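Local coordinates for protein type II toxin-antitoxin system RelE/ParE family toxin (Pyrococcus horikoshii, PDB 1WMI) that probably acts as the RelE-type toxin of a type II toxin-antitoxin pair, inhibiting translation by promoting mRNA cleavage on the ribosome unless held by its antitoxin, at residues L18-A21 and H22-F26. Sequence-based numbering, arbitrary orientation.
Sequences LPKA and HYRRF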
loop_
_atom_site.group_PDB
_atom_site.type_symbol
_atom_site.label_atom_id
_atom_site.label_comp_id
_atom_site.label_asym_id
_atom_site.label_seq_id
_atom_site.Cartn_x
_atom_site.Cartn_y
_atom_site.Cartn_z
ATOM N N LEU A 18 9.872 17.035 12.633
ATOM C CA LEU A 18 8.441 16.896 12.423
ATOM C C LEU A 18 7.553 17.770 13.288
ATOM O O LEU A 18 7.870 18.070 14.444
ATOM C CB LEU A 18 8.013 15.437 12.611
ATOM C CG LEU A 18 8.173 14.485 11.423
ATOM C CD1 LEU A 18 9.576 14.610 10.837
ATOM C CD2 LEU A 18 7.887 13.057 11.881
ATOM N N PRO A 19 6.413 18.189 12.721
ATOM C CA PRO A 19 5.431 19.024 13.408
ATOM C C PRO A 19 4.904 18.209 14.594
ATOM O O PRO A 19 4.862 16.981 14.536
ATOM C CB PRO A 19 4.358 19.235 12.343
ATOM C CG PRO A 19 5.121 19.128 11.058
ATOM C CD PRO A 19 6.016 17.961 11.321
ATOM N N LYS A 20 4.514 18.892 15.662
ATOM C CA LYS A 20 3.987 18.238 16.853
ATOM C C LYS A 20 3.025 17.112 16.437
ATOM O O LYS A 20 3.144 15.970 16.891
ATOM C CB LYS A 20 3.269 19.290 17.707
ATOM C CG LYS A 20 3.044 18.932 19.161
ATOM C CD LYS A 20 2.796 20.199 19.985
ATOM C CE LYS A 20 1.515 20.936 19.579
ATOM N NZ LYS A 20 0.274 20.282 20.095
ATOM N N ALA A 21 2.093 17.440 15.546
ATOM C CA ALA A 21 1.099 16.494 15.047
ATOM C C ALA A 21 1.686 15.211 14.463
ATOM O O ALA A 21 1.238 14.115 14.800
ATOM C CB ALA A 21 0.223 17.171 13.997
ATOM N N HIS A 22 2.668 15.345 13.575
ATOM C CA HIS A 22 3.294 14.182 12.951
ATOM C C HIS A 22 4.007 13.299 13.971
ATOM O O HIS A 22 3.999 12.070 13.869
ATOM C CB HIS A 22 4.292 14.628 11.884
ATOM C CG HIS A 22 3.653 15.239 10.674
ATOM N ND1 HIS A 22 2.890 16.389 10.739
ATOM C CD2 HIS A 22 3.665 14.861 9.380
ATOM C CE1 HIS A 22 2.465 16.690 9.524
ATOM N NE2 HIS A 22 2.917 15.784 8.681
ATOM N N TYR A 23 4.636 13.935 14.947
ATOM C CA TYR A 23 5.347 13.210 15.981
ATOM C C TYR A 23 4.366 12.360 16.772
ATOM O O TYR A 23 4.639 11.203 17.084
ATOM C CB TYR A 23 6.041 14.191 16.917
ATOM C CG TYR A 23 6.794 13.521 18.027
ATOM C CD1 TYR A 23 7.886 12.708 17.753
ATOM C CD2 TYR A 23 6.420 13.706 19.358
ATOM C CE1 TYR A 23 8.592 12.091 18.770
ATOM C CE2 TYR A 23 7.119 13.091 20.384
ATOM C CZ TYR A 23 8.208 12.287 20.079
ATOM O OH TYR A 23 8.921 11.678 21.082
ATOM N N ARG A 24 3.218 12.947 17.088
ATOM C CA ARG A 24 2.167 12.270 17.839
ATOM C C ARG A 24 1.739 10.992 17.113
ATOM O O ARG A 24 1.535 9.943 17.734
ATOM C CB ARG A 24 0.983 13.226 17.995
ATOM C CG ARG A 24 -0.068 12.817 19.007
ATOM C CD ARG A 24 -1.080 13.939 19.161
ATOM N NE ARG A 24 -0.505 15.126 19.792
ATOM C CZ ARG A 24 -0.587 16.358 19.297
ATOM N NH1 ARG A 24 -0.038 17.372 19.952
ATOM N NH2 ARG A 24 -1.202 16.577 18.139
ATOM N N ARG A 25 1.635 11.087 15.794
ATOM C CA ARG A 25 1.232 9.969 14.943
ATOM C C ARG A 25 2.279 8.855 15.007
ATOM O O ARG A 25 1.953 7.659 14.992
ATOM C CB ARG A 25 1.074 10.461 13.495
ATOM C CG ARG A 25 0.021 9.722 12.667
ATOM C CD ARG A 25 0.008 10.248 11.233
ATOM N NE ARG A 25 -0.087 11.708 11.192
ATOM C CZ ARG A 25 -1.222 12.396 11.269
ATOM N NH1 ARG A 25 -1.203 13.725 11.231
ATOM N NH2 ARG A 25 -2.376 11.756 11.362
ATOM N N PHE A 26 3.542 9.258 15.082
ATOM C CA PHE A 26 4.627 8.295 15.155
ATOM C C PHE A 26 4.519 7.499 16.448
ATOM O O PHE A 26 4.700 6.281 16.449
ATOM C CB PHE A 26 5.984 9.003 15.078
ATOM C CG PHE A 26 7.153 8.071 15.191
ATOM C CD1 PHE A 26 7.687 7.743 16.432
ATOM C CD2 PHE A 26 7.696 7.485 14.058
ATOM C CE1 PHE A 26 8.752 6.837 16.535
ATOM C CE2 PHE A 26 8.752 6.585 14.153
ATOM C CZ PHE A 26 9.280 6.261 15.390
#
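The first turn of helix 20-33 begins with Pro19 at the N-cap, whose carbonyl reaches forward to Tyr23. That bond, Tyr23 N to Pro19 O at 3.1 Å, is nearly straight, with an N-H...O angle of 165°. The alpha-helical pattern continues from Lys20 O to Arg24 N and from Ala21 O to Arg25 N, the last being the most bent of the three. Side chains on the same turn close round His22. With CG of His22 anti to the carbonyl carbon (chi1 -69°), the imidazole swings back toward the N-terminus and meets the Pro19 ring obliquely, Pro19 CG lying 3.5 Å from His22 ND1. No polar partner for ND1 is found in the model, whereas NE2 is hydrogen-bonded to Asp63, which fixes the ring at its far end. Leu18 crosses His22 at about a right angle, its CD2 3.9 Å from His22 CB, and also packs on Tyr64. In the RelE/ParE fold this helix lies against the sheet, and part of its surface meets a chain of another protein, probably the antitoxin, whose backbone is hydrogen-bonded to Tyr23 OH. There Lys20 and Arg24 run alongside each other; Lys20 NZ is modelled in plane at the guanidinium edge, 2.9 Å from Arg24 NH1, an unfavourable like-charge approach whose exact placing is doubtful. A long, weak ion pair from Arg24 NH1 to an acidic side chain of the other protein may partly offset it.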